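Local coordinates for protein CytC3 (Streptomyces, PDB 3GJA) that probably chlorinates an unactivated carbon of its substrate as a nonheme iron halogenase built on a cupin-type beta barrel, at residues 10-13 with 14-18; 17-20 with 21-25; 35-38 with 39-42. All blocks are in the same frame, centred on the assembly; numbering follows the deposited sequence.

Contact 1. Residues 10-13 with 14-18; sequences FTFS and PEEVA
A capping box closes the first turn of helix 14-23: Ser13, the N-cap residue, and Glu16, three places on, each offer a side-chain acceptor to the other's backbone N-H. Glu16 N gives its hydrogen to Ser13 OG over 3.1 Å, and in return Ser13 N reaches Glu16 OE1 at 2.8 Å, the N-H pointing almost straight at the oxygen (171°). That oxygen is met on its anti side, a little out of the carboxylate plane. Serine suits the N-cap because its short arm, with OG set between the backbone N and the carbonyl carbon (chi1 69°), turns back over the helix start. Glu16 swings its CG beside its own backbone N (chi1 -57°) and extends from there, which carries the carboxylate back to Ser13. Its negative charge near the helix N-terminus is likely to be eased by the helix dipole. Pro14 fits the first helical position, where no backbone N-H is needed, and Val17 N donates to Ser13 O at 3.1 Å to begin the regular helical bonding.

Just before the box, Phe12 CB rests on Val17 CG2 at 3.6 Å, an apolar touch across the helix start. Glu16 OE1, besides holding Ser13, lies at the edge of the Phe12 ring, 3.3 Å from Phe12 CD1, and the ring and carboxylate planes stand nearly perpendicular. Beyond the box, the buried Phe12 side chain touches Arg89 and Leu93 of helix 84-94 and Ile26 and Val29 of strand 25-30, while Phe12 N donates to Ser92 OG.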
ATOM      1  N   PHE A  10       4.319  10.842 -14.932  1.00 51.98           N
ATOM      2  CA  PHE A  10       4.940  10.905 -13.610  1.00 50.56           C
ATOM      3  C   PHE A  10       6.018   9.846 -13.400  1.00 50.43           C
ATOM      4  O   PHE A  10       6.354   9.498 -12.270  1.00 51.51           O
ATOM      5  CB  PHE A  10       3.866  10.801 -12.528  1.00 49.17           C
ATOM      6  CG  PHE A  10       2.951  11.985 -12.484  1.00 48.93           C
ATOM      7  CD1 PHE A  10       3.364  13.177 -11.898  1.00 50.19           C
ATOM      8  CD2 PHE A  10       1.694  11.931 -13.074  1.00 49.06           C
ATOM      9  CE1 PHE A  10       2.538  14.300 -11.903  1.00 48.42           C
ATOM     10  CE2 PHE A  10       0.863  13.047 -13.088  1.00 48.15           C
ATOM     11  CZ  PHE A  10       1.286  14.232 -12.501  1.00 48.61           C
ATOM     12  N   THR A  11       6.561   9.347 -14.503  1.00 49.58           N
ATOM     13  CA  THR A  11       7.616   8.344 -14.470  1.00 48.91           C
ATOM     14  C   THR A  11       8.825   8.907 -13.735  1.00 48.69           C
ATOM     15  O   THR A  11       9.116  10.093 -13.835  1.00 49.53           O
ATOM     16  CB  THR A  11       8.053   7.967 -15.902  1.00 49.74           C
ATOM     17  OG1 THR A  11       6.927   7.465 -16.628  1.00 51.34           O
ATOM     18  CG2 THR A  11       9.147   6.907 -15.869  1.00 50.10           C
ATOM     19  N   PHE A  12       9.529   8.066 -12.988  1.00 48.08           N
ATOM     20  CA  PHE A  12      10.713   8.532 -12.279  1.00 48.25           C
ATOM     21  C   PHE A  12      11.863   8.728 -13.258  1.00 49.69           C
ATOM     22  O   PHE A  12      11.925   8.083 -14.302  1.00 47.55           O
ATOM     23  CB  PHE A  12      11.156   7.522 -11.221  1.00 47.87           C
ATOM     24  CG  PHE A  12      10.421   7.633  -9.921  1.00 45.65           C
ATOM     25  CD1 PHE A  12      10.288   8.864  -9.283  1.00 43.98           C
ATOM     26  CD2 PHE A  12       9.908   6.496  -9.304  1.00 43.40           C
ATOM     27  CE1 PHE A  12       9.659   8.962  -8.044  1.00 44.05           C
ATOM     28  CE2 PHE A  12       9.277   6.580  -8.065  1.00 43.54           C
ATOM     29  CZ  PHE A  12       9.152   7.816  -7.433  1.00 43.45           C
ATOM     30  N   SER A  13      12.777   9.622 -12.908  1.00 51.35           N
ATOM     31  CA  SER A  13      13.941   9.881 -13.736  1.00 53.44           C
ATOM     32  C   SER A  13      14.903   8.729 -13.475  1.00 54.93           C
ATOM     33  O   SER A  13      14.745   7.995 -12.502  1.00 55.30           O
ATOM     34  CB  SER A  13      14.602  11.190 -13.316  1.00 53.98           C
ATOM     35  OG  SER A  13      15.195  11.060 -12.034  1.00 54.54           O
ATOM     36  N   PRO A  14      15.911   8.549 -14.339  1.00 56.59           N
ATOM     37  CA  PRO A  14      16.858   7.453 -14.112  1.00 56.91           C
ATOM     38  C   PRO A  14      17.576   7.592 -12.769  1.00 57.30           C
ATOM     39  O   PRO A  14      17.910   6.596 -12.126  1.00 57.29           O
ATOM     40  CB  PRO A  14      17.806   7.567 -15.305  1.00 57.11           C
ATOM     41  CG  PRO A  14      17.750   9.031 -15.645  1.00 56.87           C
ATOM     42  CD  PRO A  14      16.281   9.324 -15.535  1.00 56.52           C
ATOM     43  N   GLU A  15      17.800   8.833 -12.346  1.00 57.34           N
ATOM     44  CA  GLU A  15      18.471   9.101 -11.079  1.00 58.39           C
ATOM     45  C   GLU A  15      17.599   8.678  -9.895  1.00 57.70           C
ATOM     46  O   GLU A  15      18.059   8.001  -8.972  1.00 56.53           O
ATOM     47  CB  GLU A  15      18.793  10.590 -10.954  1.00 61.25           C
ATOM     48  CG  GLU A  15      19.559  10.940  -9.687  1.00 67.51           C
ATOM     49  CD  GLU A  15      19.780  12.435  -9.518  1.00 71.44           C
ATOM     50  OE1 GLU A  15      20.310  13.071 -10.457  1.00 72.82           O
ATOM     51  OE2 GLU A  15      19.432  12.972  -8.441  1.00 74.01           O
ATOM     52  N   GLU A  16      16.337   9.089  -9.926  1.00 55.33           N
ATOM     53  CA  GLU A  16      15.407   8.765  -8.859  1.00 53.83           C
ATOM     54  C   GLU A  16      15.264   7.259  -8.706  1.00 52.26           C
ATOM     55  O   GLU A  16      15.203   6.746  -7.590  1.00 50.40           O
ATOM     56  CB  GLU A  16      14.057   9.417  -9.146  1.00 53.10           C
ATOM     57  CG  GLU A  16      14.181  10.912  -9.314  1.00 55.15           C
ATOM     58  CD  GLU A  16      12.882  11.575  -9.683  1.00 56.68           C
ATOM     59  OE1 GLU A  16      12.234  11.118 -10.647  1.00 57.99           O
ATOM     60  OE2 GLU A  16      12.512  12.563  -9.015  1.00 57.81           O
ATOM     61  N   VAL A  17      15.218   6.552  -9.831  1.00 52.37           N
ATOM     62  CA  VAL A  17      15.106   5.098  -9.811  1.00 52.20           C
ATOM     63  C   VAL A  17      16.346   4.516  -9.138  1.00 51.84           C
ATOM     64  O   VAL A  17      16.254   3.576  -8.355  1.00 51.38           O
ATOM     65  CB  VAL A  17      14.988   4.521 -11.244  1.00 52.84           C
ATOM     66  CG1 VAL A  17      14.987   2.997 -11.203  1.00 52.20           C
ATOM     67  CG2 VAL A  17      13.711   5.029 -11.904  1.00 52.28           C
ATOM     68  N   ALA A  18      17.506   5.091  -9.444  1.00 52.22           N
ATOM     69  CA  ALA A  18      18.768   4.634  -8.871  1.00 52.74           C
ATOM     70  C   ALA A  18      18.757   4.835  -7.363  1.00 52.65           C
ATOM     71  O   ALA A  18      19.193   3.965  -6.605  1.00 53.61           O
ATOM     72  CB  ALA A  18      19.934   5.395  -9.488  1.00 52.19           C
TER

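Contact 2. Residues 17-20 with 21-25; sequences VARF and ERDGY
Backbone hydrogen bonds bind Val17, Ala18, Arg19 and Phe20 to the residues four places on, through the last two turns of helix 14-23. Glu21 N meets Val17 O and Arg22 N meets Ala18 O; Asp23 N donates to Arg19 O at 3.0 Å, and Gly24 N closes the series on Phe20 O at 2.7 Å. Gly24 ends the helix with a positive phi (87°), where a CB would jam against the carbonyl oxygen of Asp23, a good reason for glycine.

In ring-to-backbone packing, Phe20 carries its ring away from the backbone N (chi1 179°) and turns one face to the chain beyond the helix: Gly24 C stands 3.9 Å above the ring plane, toward the rim, and Phe20 CD1 comes within 3.6 Å of Tyr25 C. Without the ring, as with an alanine here, the backbone of Gly24 and Tyr25 would probably be left with a gap against it.

Of the charged side chains, Arg22, extended from CG to NE, lays its guanidinium flat over Arg19 CA, 3.6 Å from the plane. Glu21, an exposed residue, runs back along the helix so that its OE1 lies 3.8 Å from Val17 CG1.

Outside the helix, Phe20 packs on Ile26 of strand 25-30 and meets the ring of Trp235 at about 45°; Gly24 pairs by backbone hydrogen bonds with Trp235, on strand 230-235, as the chain enters the sheet.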
ATOM      1  N   VAL A  17      15.218   6.552  -9.831  1.00 52.37           N
ATOM      2  CA  VAL A  17      15.106   5.098  -9.811  1.00 52.20           C
ATOM      3  C   VAL A  17      16.346   4.516  -9.138  1.00 51.84           C
ATOM      4  O   VAL A  17      16.254   3.576  -8.355  1.00 51.38           O
ATOM      5  CB  VAL A  17      14.988   4.521 -11.244  1.00 52.84           C
ATOM      6  CG1 VAL A  17      14.987   2.997 -11.203  1.00 52.20           C
ATOM      7  CG2 VAL A  17      13.711   5.029 -11.904  1.00 52.28           C
ATOM      8  N   ALA A  18      17.506   5.091  -9.444  1.00 52.22           N
ATOM      9  CA  ALA A  18      18.768   4.634  -8.871  1.00 52.74           C
ATOM     10  C   ALA A  18      18.757   4.835  -7.363  1.00 52.65           C
ATOM     11  O   ALA A  18      19.193   3.965  -6.605  1.00 53.61           O
ATOM     12  CB  ALA A  18      19.934   5.395  -9.488  1.00 52.19           C
ATOM     13  N   ARG A  19      18.261   5.995  -6.945  1.00 50.88           N
ATOM     14  CA  ARG A  19      18.166   6.344  -5.535  1.00 50.28           C
ATOM     15  C   ARG A  19      17.304   5.308  -4.816  1.00 49.47           C
ATOM     16  O   ARG A  19      17.665   4.816  -3.747  1.00 48.54           O
ATOM     17  CB  ARG A  19      17.538   7.729  -5.393  1.00 51.80           C
ATOM     18  CG  ARG A  19      17.464   8.268  -3.978  1.00 54.98           C
ATOM     19  CD  ARG A  19      16.594   9.507  -3.959  1.00 57.00           C
ATOM     20  NE  ARG A  19      16.949  10.402  -5.057  1.00 60.91           N
ATOM     21  CZ  ARG A  19      16.215  11.438  -5.448  1.00 62.19           C
ATOM     22  NH1 ARG A  19      15.075  11.723  -4.831  1.00 61.92           N
ATOM     23  NH2 ARG A  19      16.620  12.189  -6.466  1.00 63.21           N
ATOM     24  N   PHE A  20      16.166   4.977  -5.417  1.00 47.98           N
ATOM     25  CA  PHE A  20      15.258   3.997  -4.840  1.00 46.36           C
ATOM     26  C   PHE A  20      15.945   2.642  -4.741  1.00 47.58           C
ATOM     27  O   PHE A  20      15.768   1.909  -3.769  1.00 47.63           O
ATOM     28  CB  PHE A  20      14.007   3.854  -5.705  1.00 42.96           C
ATOM     29  CG  PHE A  20      13.035   2.838  -5.185  1.00 42.02           C
ATOM     30  CD1 PHE A  20      12.055   3.202  -4.265  1.00 40.65           C
ATOM     31  CD2 PHE A  20      13.118   1.509  -5.589  1.00 40.69           C
ATOM     32  CE1 PHE A  20      11.168   2.253  -3.755  1.00 42.00           C
ATOM     33  CE2 PHE A  20      12.240   0.556  -5.086  1.00 40.40           C
ATOM     34  CZ  PHE A  20      11.262   0.926  -4.166  1.00 39.82           C
ATOM     35  N   GLU A  21      16.723   2.305  -5.762  1.00 49.04           N
ATOM     36  CA  GLU A  21      17.418   1.030  -5.776  1.00 51.87           C
ATOM     37  C   GLU A  21      18.418   0.899  -4.639  1.00 50.88           C
ATOM     38  O   GLU A  21      18.629  -0.194  -4.122  1.00 51.51           O
ATOM     39  CB  GLU A  21      18.126   0.816  -7.115  1.00 55.37           C
ATOM     40  CG  GLU A  21      17.170   0.533  -8.261  1.00 62.02           C
ATOM     41  CD  GLU A  21      17.882   0.210  -9.565  1.00 67.18           C
ATOM     42  OE1 GLU A  21      17.183  -0.086 -10.560  1.00 69.18           O
ATOM     43  OE2 GLU A  21      19.135   0.255  -9.598  1.00 69.58           O
ATOM     44  N   ARG A  22      19.041   1.996  -4.234  1.00 49.83           N
ATOM     45  CA  ARG A  22      20.000   1.885  -3.150  1.00 50.29           C
ATOM     46  C   ARG A  22      19.384   2.053  -1.765  1.00 48.63           C
ATOM     47  O   ARG A  22      19.914   1.519  -0.793  1.00 48.95           O
ATOM     48  CB  ARG A  22      21.154   2.876  -3.332  1.00 51.87           C
ATOM     49  CG  ARG A  22      20.767   4.333  -3.363  1.00 54.41           C
ATOM     50  CD  ARG A  22      22.013   5.213  -3.274  1.00 55.98           C
ATOM     51  NE  ARG A  22      21.709   6.610  -3.569  1.00 58.43           N
ATOM     52  CZ  ARG A  22      21.679   7.130  -4.793  1.00 59.24           C
ATOM     53  NH1 ARG A  22      21.947   6.373  -5.851  1.00 58.36           N
ATOM     54  NH2 ARG A  22      21.367   8.410  -4.961  1.00 60.03           N
ATOM     55  N   ASP A  23      18.260   2.763  -1.675  1.00 45.07           N
ATOM     56  CA  ASP A  23      17.611   2.992  -0.387  1.00 43.50           C
ATOM     57  C   ASP A  23      16.439   2.078  -0.054  1.00 42.50           C
ATOM     58  O   ASP A  23      16.160   1.833   1.116  1.00 44.36           O
ATOM     59  CB  ASP A  23      17.136   4.439  -0.278  1.00 42.87           C
ATOM     60  CG  ASP A  23      18.271   5.418  -0.270  1.00 42.76           C
ATOM     61  OD1 ASP A  23      19.417   4.985  -0.033  1.00 43.45           O
ATOM     62  OD2 ASP A  23      18.020   6.621  -0.484  1.00 44.69           O
ATOM     63  N   GLY A  24      15.749   1.582  -1.069  1.00 41.05           N
ATOM     64  CA  GLY A  24      14.608   0.723  -0.819  1.00 39.58           C
ATOM     65  C   GLY A  24      13.353   1.559  -0.634  1.00 39.34           C
ATOM     66  O   GLY A  24      12.276   1.034  -0.367  1.00 39.21           O
ATOM     67  N   TYR A  25      13.498   2.873  -0.762  1.00 38.53           N
ATOM     68  CA  TYR A  25      12.366   3.781  -0.629  1.00 38.10           C
ATOM     69  C   TYR A  25      12.690   5.092  -1.321  1.00 37.36           C
ATOM     70  O   TYR A  25      13.820   5.322  -1.749  1.00 36.14           O
ATOM     71  CB  TYR A  25      12.059   4.083   0.839  1.00 38.72           C
ATOM     72  CG  TYR A  25      13.154   4.865   1.522  1.00 40.99           C
ATOM     73  CD1 TYR A  25      14.262   4.216   2.061  1.00 42.28           C
ATOM     74  CD2 TYR A  25      13.115   6.260   1.580  1.00 41.52           C
ATOM     75  CE1 TYR A  25      15.302   4.926   2.636  1.00 43.12           C
ATOM     76  CE2 TYR A  25      14.158   6.985   2.153  1.00 42.72           C
ATOM     77  CZ  TYR A  25      15.248   6.308   2.677  1.00 42.82           C
ATOM     78  OH  TYR A  25      16.298   7.000   3.232  1.00 43.89           O
TER

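Contact 3. Residues 35-38 with 39-42; sequences EEMT and RRWN
Glu36, Arg39 and Arg40 form a salt-bridge network on helix 34-49, with one glutamate placed to serve the arginines three and four residues further on. Glutamate suits this place because a carboxylate on a flexible chain can reach arginines at both spacings along the helix. Arg40 is the side chain to follow. Its CB lies 3.5 Å from Met37 O, and the terminal CE of Met37 approaches this same CB of Arg40 at 3.9 Å, the two side chains crossing at about a right angle. Arg40 CG, set beside the backbone N (chi1 -73°), lies 3.6 Å from Glu36 O, and the chain runs extended to NE. Arg40 CD comes 3.5 Å from Glu36 OE2, and the next atom makes the charged contact: Arg40 NE donates to Glu36 OE2 at 2.8 Å, the oxygen being met on its anti side and lying somewhat out of the guanidinium plane. The bond is bent, at 143°. Carboxylate and guanidinium planes stand 75° apart, and of the Arg40 nitrogens NE makes the bond to Glu36. Beyond CZ, NH2 forms a salt bridge with Glu79, giving the buried arginine a second acid; long and flat, it is suited to spanning the two.

Arg39 joins from alongside Glu36, pointing the same way, with its NH1 near the carboxylate, though the position of that atom is doubtful. Bending Glu36 at chi2 brings the acid round toward both arginines. Next along the helix, Trp41, a large flat donor, spends its indole N-H on Tyr252 OH while its ring meets Phe153. In a further pair, Thr38 CG2 lies 3.6 Å from Asn42 ND2.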
ATOM      1  N   GLU A  35      -4.467  20.854   0.493  1.00 41.12           N
ATOM      2  CA  GLU A  35      -5.888  21.153   0.668  1.00 42.31           C
ATOM      3  C   GLU A  35      -6.772  20.162  -0.067  1.00 40.94           C
ATOM      4  O   GLU A  35      -7.881  19.862   0.372  1.00 40.61           O
ATOM      5  CB  GLU A  35      -6.214  22.563   0.175  1.00 45.57           C
ATOM      6  CG  GLU A  35      -5.049  23.521   0.210  1.00 52.77           C
ATOM      7  CD  GLU A  35      -4.023  23.205  -0.860  1.00 56.18           C
ATOM      8  OE1 GLU A  35      -4.372  23.267  -2.060  1.00 57.95           O
ATOM      9  OE2 GLU A  35      -2.869  22.891  -0.501  1.00 60.65           O
ATOM     10  N   GLU A  36      -6.277  19.669  -1.196  1.00 39.06           N
ATOM     11  CA  GLU A  36      -7.011  18.706  -2.003  1.00 38.90           C
ATOM     12  C   GLU A  36      -7.076  17.361  -1.280  1.00 37.74           C
ATOM     13  O   GLU A  36      -8.134  16.746  -1.205  1.00 38.68           O
ATOM     14  CB  GLU A  36      -6.335  18.554  -3.375  1.00 37.71           C
ATOM     15  CG  GLU A  36      -6.918  17.469  -4.281  1.00 38.28           C
ATOM     16  CD  GLU A  36      -8.427  17.581  -4.457  1.00 39.93           C
ATOM     17  OE1 GLU A  36      -8.970  18.693  -4.292  1.00 43.20           O
ATOM     18  OE2 GLU A  36      -9.069  16.559  -4.774  1.00 39.52           O
ATOM     19  N   MET A  37      -5.948  16.909  -0.737  1.00 37.33           N
ATOM     20  CA  MET A  37      -5.933  15.634  -0.020  1.00 36.65           C
ATOM     21  C   MET A  37      -6.865  15.725   1.176  1.00 35.44           C
ATOM     22  O   MET A  37      -7.615  14.789   1.463  1.00 34.60           O
ATOM     23  CB  MET A  37      -4.527  15.293   0.483  1.00 37.49           C
ATOM     24  CG  MET A  37      -4.431  13.917   1.153  1.00 35.39           C
ATOM     25  SD  MET A  37      -4.509  12.548  -0.037  1.00 36.79           S
ATOM     26  CE  MET A  37      -6.228  12.070   0.054  1.00 33.09           C
ATOM     27  N   THR A  38      -6.815  16.862   1.868  1.00 34.34           N
ATOM     28  CA  THR A  38      -7.649  17.075   3.044  1.00 34.37           C
ATOM     29  C   THR A  38      -9.118  17.013   2.665  1.00 35.21           C
ATOM     30  O   THR A  38      -9.923  16.383   3.355  1.00 36.76           O
ATOM     31  CB  THR A  38      -7.326  18.436   3.732  1.00 35.06           C
ATOM     32  OG1 THR A  38      -6.055  18.344   4.390  1.00 35.94           O
ATOM     33  CG2 THR A  38      -8.389  18.800   4.766  1.00 29.67           C
ATOM     34  N   ARG A  39      -9.460  17.660   1.558  1.00 36.09           N
ATOM     35  CA  ARG A  39     -10.832  17.673   1.072  1.00 37.57           C
ATOM     36  C   ARG A  39     -11.325  16.235   0.867  1.00 35.91           C
ATOM     37  O   ARG A  39     -12.434  15.890   1.270  1.00 37.08           O
ATOM     38  CB  ARG A  39     -10.906  18.429  -0.256  1.00 39.88           C
ATOM     39  CG  ARG A  39     -12.230  19.134  -0.493  1.00 44.11           C
ATOM     40  CD  ARG A  39     -12.490  19.417  -1.976  1.00 46.81           C
ATOM     41  NE  ARG A  39     -13.097  18.263  -2.639  1.00 50.63           N
ATOM     42  CZ  ARG A  39     -12.448  17.436  -3.447  1.00 49.04           C
ATOM     43  NH1 ARG A  39     -11.167  17.639  -3.706  1.00 52.37           N
ATOM     44  NH2 ARG A  39     -13.071  16.398  -3.976  1.00 49.58           N
ATOM     45  N   ARG A  40     -10.495  15.409   0.232  1.00 34.59           N
ATOM     46  CA  ARG A  40     -10.835  14.005  -0.037  1.00 34.70           C
ATOM     47  C   ARG A  40     -10.968  13.192   1.246  1.00 34.35           C
ATOM     48  O   ARG A  40     -11.932  12.451   1.432  1.00 34.43           O
ATOM     49  CB  ARG A  40      -9.761  13.365  -0.925  1.00 34.84           C
ATOM     50  CG  ARG A  40      -9.805  13.823  -2.363  1.00 37.46           C
ATOM     51  CD  ARG A  40      -8.546  13.472  -3.130  1.00 40.59           C
ATOM     52  NE  ARG A  40      -8.713  13.817  -4.539  1.00 46.09           N
ATOM     53  CZ  ARG A  40      -9.157  12.976  -5.468  1.00 47.05           C
ATOM     54  NH1 ARG A  40      -9.468  11.726  -5.144  1.00 45.76           N
ATOM     55  NH2 ARG A  40      -9.322  13.396  -6.718  1.00 48.46           N
ATOM     56  N   TRP A  41      -9.985  13.332   2.127  1.00 33.86           N
ATOM     57  CA  TRP A  41      -9.990  12.612   3.390  1.00 34.31           C
ATOM     58  C   TRP A  41     -11.211  12.988   4.216  1.00 34.87           C
ATOM     59  O   TRP A  41     -11.741  12.156   4.956  1.00 34.81           O
ATOM     60  CB  TRP A  41      -8.711  12.917   4.172  1.00 34.58           C
ATOM     61  CG  TRP A  41      -8.676  12.353   5.557  1.00 34.64           C
ATOM     62  CD1 TRP A  41      -8.287  13.010   6.690  1.00 35.94           C
ATOM     63  CD2 TRP A  41      -9.030  11.024   5.967  1.00 34.36           C
ATOM     64  NE1 TRP A  41      -8.377  12.177   7.779  1.00 35.18           N
ATOM     65  CE2 TRP A  41      -8.832  10.952   7.368  1.00 35.41           C
ATOM     66  CE3 TRP A  41      -9.494   9.886   5.289  1.00 33.95           C
ATOM     67  CZ2 TRP A  41      -9.085   9.788   8.107  1.00 33.75           C
ATOM     68  CZ3 TRP A  41      -9.745   8.721   6.027  1.00 31.90           C
ATOM     69  CH2 TRP A  41      -9.539   8.686   7.423  1.00 31.33           C
ATOM     70  N   ASN A  42     -11.655  14.239   4.098  1.00 34.57           N
ATOM     71  CA  ASN A  42     -12.823  14.678   4.855  1.00 35.12           C
ATOM     72  C   ASN A  42     -14.024  13.846   4.421  1.00 34.10           C
ATOM     73  O   ASN A  42     -14.872  13.481   5.233  1.00 36.01           O
ATOM     74  CB  ASN A  42     -13.109  16.174   4.632  1.00 34.35           C
ATOM     75  CG  ASN A  42     -12.095  17.082   5.320  1.00 39.71           C
ATOM     76  OD1 ASN A  42     -11.494  16.713   6.331  1.00 38.69           O
ATOM     77  ND2 ASN A  42     -11.920  18.286   4.784  1.00 39.88           N
TER

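Overall arrangement
Contacts 1 and 2 overlap on helix 14-23, sharing Val17 and Ala18, with centres about 9 Å apart. Contact 1 shapes the helix start and contact 2 its end, where the chain passes into strand 25-30, an outermost strand of the six-stranded antiparallel sheet. Contact 3 comes later, on helix 34-49, beyond that strand; its centre is about 27 Å from that of contact 1 and about 29 Å from that of contact 2, and it touches neither. The two helices thus flank strand 25-30 in sequence. Contacts 1 and 2 lie at the surface of this PhyH-family protein, whereas contact 3 is partly buried.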